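Local coordinates for acetate kinase (Entamoeba histolytica, PDB 4H0O), which is a pyrophosphate-dependent acetate kinase of the ASKHA superfamily that probably interconverts acetate and acetyl phosphate by phosphoryl transfer, at residues 37-42 / 54-60; 99-103 / 180-184; 237-241 / 308-313; 354-359 / 375-381. All blocks are in the same frame, centred on the assembly; numbering follows the deposited sequence.

Contact 1: 37-42 / 54-60; sequences VCSGKS and FIEHHLN
C38, S39, G40 and K41 pair in antiparallel fashion with L59, H58, H57 and E56, the strand axes 4.6 Å apart and 164° between their directions. S39-H58 and K41-E56 are the hydrogen-bonded pairs. The bond from H58 N to S39 O is the shortest, at 2.7 Å, and nearly straight. At the other pair, K41 N donates to E56 O at 3.2 Å.

S39, K41, E56 and H58 share one face. There S39 OG lies 3.6 Å from H58 CB. The H58 ring leans along its own strand, and its NE2 donates to E56 OE2 at 2.8 Å. The oxygen lies in the ring plane, but the imidazole N-H comes from above the carboxylate plane.

C38, H57 and L59 point to the other face. SG of C38 approaches L59 CD1 at 4.1 Å. H57 ND1 is hydrogen-bonded to Y28 OH, and its ring stacks with F83 of helix 73-86.

The strands form a hairpin in the N-terminal sheet, and its two faces differ in chemistry. One is polar, and there E56 would probably stabilise a protonated H58. The other, at C38, packs on F83 and L84 of helix 73-86.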
loop_
_atom_site.group_PDB
_atom_site.type_symbol
_atom_site.label_atom_id
_atom_site.label_comp_id
_atom_site.label_asym_id
_atom_site.label_seq_id
_atom_site.Cartn_x
_atom_site.Cartn_y
_atom_site.Cartn_z
ATOM N N VAL B 37 38.868 -18.644 -2.712
ATOM C CA VAL B 37 40.305 -18.868 -2.846
ATOM C C VAL B 37 41.060 -17.542 -2.907
ATOM O O VAL B 37 42.240 -17.470 -2.561
ATOM C CB VAL B 37 40.635 -19.723 -4.091
ATOM C CG1 VAL B 37 39.974 -21.079 -3.982
ATOM C CG2 VAL B 37 40.177 -19.025 -5.359
ATOM N N CYS B 38 40.364 -16.497 -3.345
ATOM C CA CYS B 38 40.939 -15.162 -3.433
ATOM C C CYS B 38 39.833 -14.117 -3.324
ATOM O O CYS B 38 38.707 -14.350 -3.771
ATOM C CB CYS B 38 41.696 -14.993 -4.754
ATOM S SG CYS B 38 42.796 -13.556 -4.821
ATOM N N SER B 39 40.154 -12.975 -2.720
ATOM C CA SER B 39 39.199 -11.881 -2.561
ATOM C C SER B 39 39.951 -10.572 -2.358
ATOM O O SER B 39 41.134 -10.578 -2.015
ATOM C CB SER B 39 38.267 -12.139 -1.375
ATOM O OG SER B 39 38.965 -12.032 -0.147
ATOM N N GLY B 40 39.273 -9.448 -2.565
ATOM C CA GLY B 40 39.935 -8.165 -2.426
ATOM C C GLY B 40 39.027 -6.956 -2.470
ATOM O O GLY B 40 37.865 -7.048 -2.871
ATOM N N LYS B 41 39.568 -5.817 -2.046
ATOM C CA LYS B 41 38.847 -4.550 -2.066
ATOM C C LYS B 41 39.781 -3.462 -2.582
ATOM O O LYS B 41 40.950 -3.404 -2.191
ATOM C CB LYS B 41 38.349 -4.195 -0.660
ATOM C CG LYS B 41 37.513 -5.282 0.010
ATOM C CD LYS B 41 37.195 -4.945 1.462
ATOM C CE LYS B 41 36.402 -6.062 2.131
ATOM N NZ LYS B 41 36.180 -5.803 3.583
ATOM N N SER B 42 39.272 -2.609 -3.466
ATOM C CA SER B 42 40.064 -1.512 -4.009
ATOM C C SER B 42 39.953 -0.291 -3.105
ATOM O O SER B 42 39.091 -0.244 -2.225
ATOM C CB SER B 42 39.583 -1.148 -5.410
ATOM O OG SER B 42 38.303 -0.546 -5.360
ATOM N N PHE B 54 45.285 1.643 -1.613
ATOM C CA PHE B 54 45.758 0.390 -2.182
ATOM C C PHE B 54 44.638 -0.626 -2.349
ATOM O O PHE B 54 43.580 -0.509 -1.728
ATOM C CB PHE B 54 46.852 -0.208 -1.289
ATOM C CG PHE B 54 46.386 -0.535 0.103
ATOM C CD1 PHE B 54 46.325 0.448 1.078
ATOM C CD2 PHE B 54 46.010 -1.827 0.439
ATOM C CE1 PHE B 54 45.900 0.154 2.358
ATOM C CE2 PHE B 54 45.581 -2.128 1.719
ATOM C CZ PHE B 54 45.528 -1.136 2.679
ATOM N N ILE B 55 44.880 -1.624 -3.193
ATOM C CA ILE B 55 44.010 -2.789 -3.260
ATOM C C ILE B 55 44.537 -3.833 -2.284
ATOM O O ILE B 55 45.717 -4.186 -2.321
ATOM C CB ILE B 55 43.962 -3.393 -4.675
ATOM C CG1 ILE B 55 43.584 -2.320 -5.698
ATOM C CG2 ILE B 55 42.975 -4.552 -4.728
ATOM C CD1 ILE B 55 43.508 -2.826 -7.122
ATOM N N GLU B 56 43.673 -4.312 -1.396
ATOM C CA GLU B 56 44.071 -5.354 -0.462
ATOM C C GLU B 56 43.617 -6.714 -0.973
ATOM O O GLU B 56 42.422 -6.964 -1.121
ATOM C CB GLU B 56 43.490 -5.090 0.929
ATOM C CG GLU B 56 43.799 -6.177 1.951
ATOM C CD GLU B 56 43.542 -5.728 3.378
ATOM O OE1 GLU B 56 43.234 -4.534 3.582
ATOM O OE2 GLU B 56 43.652 -6.567 4.297
ATOM N N HIS B 57 44.574 -7.592 -1.245
ATOM C CA HIS B 57 44.244 -8.928 -1.716
ATOM C C HIS B 57 44.399 -9.970 -0.613
ATOM O O HIS B 57 45.395 -9.978 0.113
ATOM C CB HIS B 57 45.106 -9.297 -2.923
ATOM C CG HIS B 57 44.817 -8.481 -4.143
ATOM N ND1 HIS B 57 43.745 -8.732 -4.971
ATOM C CD2 HIS B 57 45.468 -7.421 -4.682
ATOM C CE1 HIS B 57 43.745 -7.861 -5.965
ATOM N NE2 HIS B 57 44.782 -7.057 -5.814
ATOM N N HIS B 58 43.396 -10.833 -0.484
ATOM C CA HIS B 58 43.469 -11.969 0.423
ATOM C C HIS B 58 43.576 -13.240 -0.415
ATOM O O HIS B 58 42.651 -13.600 -1.148
ATOM C CB HIS B 58 42.255 -12.002 1.360
ATOM C CG HIS B 58 42.226 -10.864 2.339
ATOM N ND1 HIS B 58 41.208 -10.699 3.261
ATOM C CD2 HIS B 58 43.085 -9.846 2.539
ATOM C CE1 HIS B 58 41.452 -9.622 3.983
ATOM N NE2 HIS B 58 42.582 -9.081 3.571
ATOM N N LEU B 59 44.728 -13.897 -0.319
ATOM C CA LEU B 59 45.049 -15.037 -1.171
ATOM C C LEU B 59 45.716 -16.144 -0.364
ATOM O O LEU B 59 46.814 -15.955 0.168
ATOM C CB LEU B 59 45.965 -14.593 -2.315
ATOM C CG LEU B 59 46.575 -15.672 -3.212
ATOM C CD1 LEU B 59 45.489 -16.507 -3.870
ATOM C CD2 LEU B 59 47.484 -15.043 -4.263
ATOM N N ASN B 60 45.036 -17.284 -0.277
ATOM C CA ASN B 60 45.520 -18.430 0.482
ATOM C C ASN B 60 45.951 -18.038 1.888
ATOM O O ASN B 60 45.136 -17.977 2.808
ATOM C CB ASN B 60 46.678 -19.108 -0.253
ATOM C CG ASN B 60 47.029 -20.461 0.335
ATOM O OD1 ASN B 60 46.168 -21.164 0.860
ATOM N ND2 ASN B 60 48.302 -20.831 0.249
#

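Contact 2: 99-103 / 180-184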
loop_
_atom_site.group_PDB
_atom_site.type_symbol
_atom_site.label_atom_id
_atom_site.label_comp_id
_atom_site.label_asym_id
_atom_site.label_seq_id
_atom_site.Cartn_x
_atom_site.Cartn_y
_atom_site.Cartn_z
ATOM N N VAL B 99 21.317 -4.138 -11.499
ATOM C CA VAL B 99 20.158 -3.833 -10.665
ATOM C C VAL B 99 18.829 -3.854 -11.423
ATOM O O VAL B 99 17.884 -4.527 -11.011
ATOM C CB VAL B 99 20.320 -2.472 -9.951
ATOM C CG1 VAL B 99 19.005 -2.026 -9.351
ATOM C CG2 VAL B 99 21.378 -2.564 -8.868
ATOM N N HIS B 100 18.761 -3.127 -12.534
ATOM C CA HIS B 100 17.491 -2.922 -13.226
ATOM C C HIS B 100 17.595 -3.245 -14.716
ATOM O O HIS B 100 18.214 -2.495 -15.478
ATOM C CB HIS B 100 17.030 -1.475 -13.027
ATOM C CG HIS B 100 15.589 -1.240 -13.330
ATOM N ND1 HIS B 100 14.811 -2.136 -14.054
ATOM C CD2 HIS B 100 14.762 -0.217 -13.017
ATOM C CE1 HIS B 100 13.591 -1.669 -14.162
ATOM N NE2 HIS B 100 13.526 -0.498 -13.541
ATOM N N GLY B 101 16.976 -4.352 -15.127
ATOM C CA GLY B 101 17.064 -4.813 -16.504
ATOM C C GLY B 101 15.908 -4.389 -17.395
ATOM O O GLY B 101 15.881 -4.720 -18.585
ATOM N N GLY B 102 14.952 -3.661 -16.825
ATOM C CA GLY B 102 13.827 -3.151 -17.588
ATOM C C GLY B 102 12.930 -4.222 -18.183
ATOM O O GLY B 102 12.805 -5.321 -17.635
ATOM N N SER B 103 12.313 -3.898 -19.315
ATOM C CA SER B 103 11.336 -4.779 -19.950
ATOM C C SER B 103 11.961 -5.991 -20.642
ATOM O O SER B 103 11.363 -7.066 -20.670
ATOM C CB SER B 103 10.483 -3.988 -20.946
ATOM O OG SER B 103 11.297 -3.327 -21.898
ATOM N N LYS B 180 4.724 -2.178 -12.719
ATOM C CA LYS B 180 5.507 -2.640 -11.582
ATOM C C LYS B 180 6.634 -3.549 -12.067
ATOM O O LYS B 180 6.449 -4.337 -12.995
ATOM C CB LYS B 180 4.610 -3.382 -10.587
ATOM C CG LYS B 180 5.362 -4.049 -9.442
ATOM C CD LYS B 180 4.413 -4.719 -8.455
ATOM C CE LYS B 180 3.441 -3.716 -7.852
ATOM N NZ LYS B 180 2.594 -4.348 -6.795
ATOM N N PHE B 181 7.804 -3.422 -11.452
ATOM C CA PHE B 181 8.922 -4.309 -11.747
ATOM C C PHE B 181 9.205 -5.247 -10.573
ATOM O O PHE B 181 9.057 -6.465 -10.690
ATOM C CB PHE B 181 10.179 -3.508 -12.110
ATOM C CG PHE B 181 10.173 -2.967 -13.514
ATOM C CD1 PHE B 181 10.453 -3.797 -14.592
ATOM C CD2 PHE B 181 9.898 -1.627 -13.757
ATOM C CE1 PHE B 181 10.450 -3.305 -15.888
ATOM C CE2 PHE B 181 9.893 -1.129 -15.051
ATOM C CZ PHE B 181 10.170 -1.968 -16.116
ATOM N N GLY B 182 9.603 -4.678 -9.438
ATOM C CA GLY B 182 9.982 -5.479 -8.286
ATOM C C GLY B 182 11.483 -5.691 -8.271
ATOM O O GLY B 182 12.111 -5.777 -9.327
ATOM N N PHE B 183 12.069 -5.769 -7.079
ATOM C CA PHE B 183 13.523 -5.866 -6.970
ATOM C C PHE B 183 13.916 -6.927 -5.945
ATOM O O PHE B 183 13.056 -7.681 -5.485
ATOM C CB PHE B 183 14.121 -4.492 -6.636
ATOM C CG PHE B 183 13.786 -3.423 -7.647
ATOM C CD1 PHE B 183 12.576 -2.740 -7.585
ATOM C CD2 PHE B 183 14.675 -3.108 -8.664
ATOM C CE1 PHE B 183 12.257 -1.765 -8.519
ATOM C CE2 PHE B 183 14.364 -2.128 -9.601
ATOM C CZ PHE B 183 13.153 -1.458 -9.528
ATOM N N HIS B 184 15.203 -6.991 -5.598
ATOM C CA HIS B 184 15.728 -8.047 -4.728
ATOM C C HIS B 184 15.448 -9.436 -5.306
ATOM O O HIS B 184 15.399 -10.423 -4.568
ATOM C CB HIS B 184 15.148 -7.942 -3.309
ATOM C CG HIS B 184 15.342 -6.606 -2.668
ATOM N ND1 HIS B 184 14.390 -6.019 -1.861
ATOM C CD2 HIS B 184 16.384 -5.737 -2.708
ATOM C CE1 HIS B 184 14.832 -4.851 -1.436
ATOM N NE2 HIS B 184 16.040 -4.655 -1.937
#
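The carbonyl O of F183 takes a hydrogen bond from H158 NE2, and the carbonyl O of H100 takes one from N130 ND2 of helix 129-143. Between the loops the contact is aromatic.

H100 stands between F181 and F183. Its CE1 points into the F181 ring, 3.6 Å above the plane and over the centre. NE2 follows beside it, 3.8 Å from F181 CD2. The planes meet at 74°, an edge-to-face pair with H100 supplying the edge. On the F183 side the roles change. F183 CE2 comes over a face of H100, offset toward the rim and 3.9 Å from H100 CD2, with the planes at 86°. The chi1 of H100, -163°, swings the imidazole out from its loop and in between the two phenyls.

The three rings form an aromatic cluster. It joins the loop after strand 93-98 to the loop that leads into helix 185-195. This is near the predicted catalytic residues: the F183 side chain lies about 4 Å from that of D154. The next residue, H184, is the N-cap of helix 185-195 and a predicted transition-state stabiliser, and its backbone N donates to D154 OD2.

F181 also meets the backbone of the other loop. One corner of its ring, CE1, is 3.5 Å from G102 C, obliquely, at a glycine with positive phi.

Contact 3: 237-241 / 308-313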
loop_
_atom_site.group_PDB
_atom_site.type_symbol
_atom_site.label_atom_id
_atom_site.label_comp_id
_atom_site.label_asym_id
_atom_site.label_seq_id
_atom_site.Cartn_x
_atom_site.Cartn_y
_atom_site.Cartn_z
ATOM N N ALA B 237 8.762 2.225 -3.350
ATOM C CA ALA B 237 7.459 1.697 -2.948
ATOM C C ALA B 237 7.549 0.522 -1.969
ATOM O O ALA B 237 8.560 -0.185 -1.915
ATOM C CB ALA B 237 6.665 1.292 -4.175
ATOM N N GLY B 238 6.481 0.321 -1.198
ATOM C CA GLY B 238 6.334 -0.879 -0.394
ATOM C C GLY B 238 6.504 -0.693 1.102
ATOM O O GLY B 238 5.765 0.062 1.744
ATOM N N LEU B 239 7.480 -1.406 1.654
ATOM C CA LEU B 239 7.761 -1.387 3.084
ATOM C C LEU B 239 8.326 -0.043 3.534
ATOM O O LEU B 239 8.908 0.694 2.736
ATOM C CB LEU B 239 8.774 -2.483 3.419
ATOM C CG LEU B 239 8.290 -3.892 3.764
ATOM C CD1 LEU B 239 7.082 -4.291 2.951
ATOM C CD2 LEU B 239 9.410 -4.891 3.538
ATOM N N VAL B 240 8.149 0.274 4.814
ATOM C CA VAL B 240 8.922 1.339 5.436
ATOM C C VAL B 240 10.372 0.864 5.431
ATOM O O VAL B 240 10.650 -0.274 5.814
ATOM C CB VAL B 240 8.479 1.587 6.886
ATOM C CG1 VAL B 240 9.451 2.533 7.589
ATOM C CG2 VAL B 240 7.066 2.148 6.920
ATOM N N MET B 241 11.296 1.709 4.987
ATOM C CA MET B 241 12.688 1.280 4.870
ATOM C C MET B 241 13.643 2.108 5.727
ATOM O O MET B 241 13.214 2.927 6.542
ATOM C CB MET B 241 13.139 1.291 3.403
ATOM C CG MET B 241 12.158 0.636 2.432
ATOM S SD MET B 241 12.780 0.550 0.734
ATOM C CE MET B 241 11.247 0.339 -0.183
ATOM N N VAL B 308 5.547 1.998 13.340
ATOM C CA VAL B 308 5.151 2.283 11.963
ATOM C C VAL B 308 5.769 1.269 11.003
ATOM O O VAL B 308 5.106 0.784 10.085
ATOM C CB VAL B 308 5.558 3.714 11.545
ATOM C CG1 VAL B 308 5.347 3.927 10.049
ATOM C CG2 VAL B 308 4.777 4.744 12.347
ATOM N N TYR B 309 7.040 0.948 11.229
ATOM C CA TYR B 309 7.757 -0.032 10.412
ATOM C C TYR B 309 7.103 -1.414 10.485
ATOM O O TYR B 309 6.908 -2.069 9.460
ATOM C CB TYR B 309 9.224 -0.119 10.851
ATOM C CG TYR B 309 10.028 -1.217 10.180
ATOM C CD1 TYR B 309 10.109 -2.491 10.737
ATOM C CD2 TYR B 309 10.721 -0.976 9.000
ATOM C CE1 TYR B 309 10.845 -3.496 10.129
ATOM C CE2 TYR B 309 11.463 -1.975 8.385
ATOM C CZ TYR B 309 11.520 -3.231 8.955
ATOM O OH TYR B 309 12.254 -4.224 8.348
ATOM N N ILE B 310 6.779 -1.851 11.702
ATOM C CA ILE B 310 6.150 -3.150 11.927
ATOM C C ILE B 310 4.739 -3.187 11.334
ATOM O O ILE B 310 4.334 -4.185 10.727
ATOM C CB ILE B 310 6.096 -3.493 13.435
ATOM C CG1 ILE B 310 7.495 -3.798 13.974
ATOM C CG2 ILE B 310 5.168 -4.674 13.699
ATOM C CD1 ILE B 310 8.169 -4.974 13.293
ATOM N N LYS B 311 4.006 -2.093 11.508
ATOM C CA LYS B 311 2.646 -1.987 10.993
ATOM C C LYS B 311 2.603 -2.192 9.482
ATOM O O LYS B 311 1.767 -2.938 8.973
ATOM C CB LYS B 311 2.039 -0.631 11.357
ATOM C CG LYS B 311 0.627 -0.421 10.833
ATOM C CD LYS B 311 0.451 0.977 10.265
ATOM C CE LYS B 311 0.988 1.070 8.846
ATOM N NZ LYS B 311 0.406 2.222 8.105
ATOM N N GLN B 312 3.505 -1.525 8.768
ATOM C CA GLN B 312 3.547 -1.633 7.315
ATOM C C GLN B 312 3.981 -3.020 6.855
ATOM O O GLN B 312 3.457 -3.541 5.869
ATOM C CB GLN B 312 4.467 -0.568 6.721
ATOM C CG GLN B 312 4.324 -0.410 5.219
ATOM C CD GLN B 312 2.914 -0.025 4.804
ATOM O OE1 GLN B 312 2.159 0.556 5.586
ATOM N NE2 GLN B 312 2.554 -0.349 3.567
ATOM N N LEU B 313 4.931 -3.616 7.573
ATOM C CA LEU B 313 5.401 -4.964 7.255
ATOM C C LEU B 313 4.288 -5.984 7.473
ATOM O O LEU B 313 4.080 -6.877 6.650
ATOM C CB LEU B 313 6.637 -5.322 8.088
ATOM C CG LEU B 313 7.232 -6.722 7.900
ATOM C CD1 LEU B 313 7.475 -7.029 6.431
ATOM C CD2 LEU B 313 8.532 -6.878 8.681
HETATM O O HOH W 1 8.144 -1.855 6.910
#
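The Y309 ring has water 1 over one face, 3.4 Å above the plane and offset toward the rim. V240 O approaches the same ring obliquely, 3.2 Å from Y309 CE2. The water donates to V240 O at 3.2 Å and to Y309 O at 2.8 Å, so it bridges the loop backbone and the helix backbone above the ring.

V240 carries most of the apolar contact. Its CB points at the helix, and its two methyls divide. A chi1 of 170° sends CG1 toward the tyrosine, 4.0 Å from Y309 CD2. CG2 turns the other way, 3.8 Å from Q312 CB and close to V308 CG1. L239 adds a second apolar pair, with CD2 4.1 Å from L313 CD1. CG and NE2 of Q312 lie near G238 O.

L239, Y309 and L313 also touch L211 of strand 205-211. V240 packs on A169 and V308 on A164 of the second subunit. The Y309 side chain is about 4 Å from that of M285, a predicted ATP-binding residue. The arrangement is a buried loop-on-helix packing in the C-terminal half of this ASKHA fold, where helix 299-324 flanks the sheet that contains strand 205-211.

Contact 4: 354-359 / 375-381; sequences LGIELD and TMPSSKV
Hydrogen bonds make the main link between 354-359 and 375-381. V381 N donates to G355 O at 2.8 Å. M376 N donates to E357 O at 3.0 Å. Between these two, S379 stands in for a backbone group. Its OG accepts a nearly straight bond from E357 N at 2.9 Å and donates to V381 O at 2.8 Å, the donor tilted from that carbonyl plane. With chi1 at 179° the hydroxyl reaches across to E357. One hydroxyl thus joins the two segments and also fixes the bend of its own. M376 to S379 form a type I turn. S378 OG at its corner donates to E357 OE1 at 3.2 Å, nearly along the C-O axis of that oxygen.

Apolar contacts run along the contact. I356 CG1 meets V381 CB at 3.6 Å. T375 CG2 sits near both I356 CG2 and L358 CD1, 3.8 Å from the latter.

Other van der Waals contacts involve polar groups. M376 bends at chi2 and crosses D359 at about a right angle, with its CE 3.7 Å from D359 CA. CB of K380 lies against G355 O, and its CD against L354 O.

L354 touches M321 of the second subunit. I356 and L358 pack on C348 of helix 341-350. D359 is the N-cap of helix 360-365, and T375 OG1 bonds to V383 N in strand 382-385.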
loop_
_atom_site.group_PDB
_atom_site.type_symbol
_atom_site.label_atom_id
_atom_site.label_comp_id
_atom_site.label_asym_id
_atom_site.label_seq_id
_atom_site.Cartn_x
_atom_site.Cartn_y
_atom_site.Cartn_z
ATOM N N LEU B 354 -3.103 -16.569 13.067
ATOM C CA LEU B 354 -3.112 -17.335 11.821
ATOM C C LEU B 354 -2.438 -18.702 11.971
ATOM O O LEU B 354 -2.362 -19.473 11.011
ATOM C CB LEU B 354 -2.433 -16.542 10.698
ATOM C CG LEU B 354 -3.101 -15.242 10.239
ATOM C CD1 LEU B 354 -2.093 -14.324 9.564
ATOM C CD2 LEU B 354 -4.265 -15.524 9.297
ATOM N N GLY B 355 -1.945 -19.000 13.172
ATOM C CA GLY B 355 -1.324 -20.286 13.436
ATOM C C GLY B 355 0.195 -20.257 13.466
ATOM O O GLY B 355 0.849 -21.164 12.940
ATOM N N ILE B 356 0.762 -19.220 14.080
ATOM C CA ILE B 356 2.210 -19.138 14.264
ATOM C C ILE B 356 2.593 -19.297 15.733
ATOM O O ILE B 356 2.313 -18.426 16.562
ATOM C CB ILE B 356 2.803 -17.824 13.699
ATOM C CG1 ILE B 356 2.775 -17.847 12.171
ATOM C CG2 ILE B 356 4.239 -17.629 14.171
ATOM C CD1 ILE B 356 3.385 -16.619 11.514
ATOM N N GLU B 357 3.231 -20.423 16.042
ATOM C CA GLU B 357 3.688 -20.717 17.394
ATOM C C GLU B 357 5.208 -20.645 17.414
ATOM O O GLU B 357 5.892 -21.594 17.020
ATOM C CB GLU B 357 3.216 -22.109 17.815
ATOM C CG GLU B 357 1.769 -22.394 17.435
ATOM C CD GLU B 357 1.315 -23.796 17.809
ATOM O OE1 GLU B 357 2.170 -24.705 17.895
ATOM O OE2 GLU B 357 0.097 -23.984 18.016
ATOM N N LEU B 358 5.731 -19.513 17.874
ATOM C CA LEU B 358 7.159 -19.234 17.787
ATOM C C LEU B 358 7.929 -19.771 18.993
ATOM O O LEU B 358 7.529 -19.558 20.140
ATOM C CB LEU B 358 7.386 -17.723 17.649
ATOM C CG LEU B 358 8.682 -17.268 16.976
ATOM C CD1 LEU B 358 8.694 -17.673 15.511
ATOM C CD2 LEU B 358 8.867 -15.770 17.109
ATOM N N ASP B 359 9.026 -20.480 18.736
ATOM C CA ASP B 359 9.936 -20.860 19.809
ATOM C C ASP B 359 10.763 -19.624 20.150
ATOM O O ASP B 359 11.723 -19.292 19.445
ATOM C CB ASP B 359 10.837 -22.023 19.385
ATOM C CG ASP B 359 11.530 -22.695 20.567
ATOM O OD1 ASP B 359 11.824 -22.006 21.569
ATOM O OD2 ASP B 359 11.783 -23.918 20.492
ATOM N N THR B 375 9.893 -21.589 14.483
ATOM C CA THR B 375 8.600 -22.048 14.981
ATOM C C THR B 375 8.673 -23.496 15.444
ATOM O O THR B 375 9.522 -24.265 14.984
ATOM C CB THR B 375 7.488 -21.941 13.910
ATOM O OG1 THR B 375 8.035 -22.200 12.611
ATOM C CG2 THR B 375 6.864 -20.565 13.920
ATOM N N MET B 376 7.776 -23.860 16.356
ATOM C CA MET B 376 7.578 -25.255 16.723
ATOM C C MET B 376 7.175 -26.027 15.469
ATOM O O MET B 376 6.528 -25.472 14.578
ATOM C CB MET B 376 6.470 -25.374 17.772
ATOM C CG MET B 376 6.605 -24.417 18.952
ATOM S SD MET B 376 8.083 -24.715 19.948
ATOM C CE MET B 376 7.862 -23.516 21.268
ATOM N N PRO B 377 7.574 -27.304 15.380
ATOM C CA PRO B 377 7.171 -28.154 14.251
ATOM C C PRO B 377 5.668 -28.434 14.231
ATOM O O PRO B 377 5.126 -28.795 13.187
ATOM C CB PRO B 377 7.953 -29.453 14.487
ATOM C CG PRO B 377 8.354 -29.416 15.927
ATOM C CD PRO B 377 8.557 -27.968 16.249
ATOM N N SER B 378 5.009 -28.274 15.373
ATOM C CA SER B 378 3.559 -28.419 15.439
ATOM C C SER B 378 2.851 -27.196 14.861
ATOM O O SER B 378 1.693 -27.280 14.443
ATOM C CB SER B 378 3.112 -28.637 16.882
ATOM O OG SER B 378 3.584 -27.600 17.721
ATOM N N SER B 379 3.553 -26.063 14.843
ATOM C CA SER B 379 2.981 -24.797 14.386
ATOM C C SER B 379 2.441 -24.892 12.963
ATOM O O SER B 379 3.139 -25.348 12.053
ATOM C CB SER B 379 4.019 -23.675 14.471
ATOM O OG SER B 379 3.488 -22.446 14.012
ATOM N N LYS B 380 1.196 -24.453 12.786
ATOM C CA LYS B 380 0.509 -24.526 11.498
ATOM C C LYS B 380 1.306 -23.830 10.396
ATOM O O LYS B 380 1.621 -24.436 9.367
ATOM C CB LYS B 380 -0.887 -23.906 11.606
ATOM C CG LYS B 380 -1.740 -24.096 10.357
ATOM C CD LYS B 380 -2.830 -23.036 10.266
ATOM C CE LYS B 380 -3.634 -23.182 8.983
ATOM N NZ LYS B 380 -4.610 -22.071 8.811
ATOM N N VAL B 381 1.631 -22.559 10.622
ATOM C CA VAL B 381 2.497 -21.810 9.721
ATOM C C VAL B 381 3.930 -21.899 10.235
ATOM O O VAL B 381 4.178 -21.723 11.431
ATOM C CB VAL B 381 2.083 -20.326 9.646
ATOM C CG1 VAL B 381 3.004 -19.555 8.705
ATOM C CG2 VAL B 381 0.641 -20.202 9.193
#

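Overall arrangement
From the N terminus the four contacts follow in series; none nests in or crosses another. Contact 1 closes a short hairpin in the N-terminal sheet. Contact 2 spans 76 residues and joins the loop after strand 93-98 to the loop before helix 185-195. Contact 3 closes a largely helical excursion of 66 residues, bringing the loop after strand 225-229 onto helix 299-324. Contact 4 closes a short loop around helix 360-365 and strand 372-373. Contacts 2 and 3 come within about 6 Å at their nearest atoms without touching. Contacts 1 and 3 lie on opposite sides of the chain's centre, and contacts 1 and 4 have centres 44 Å apart.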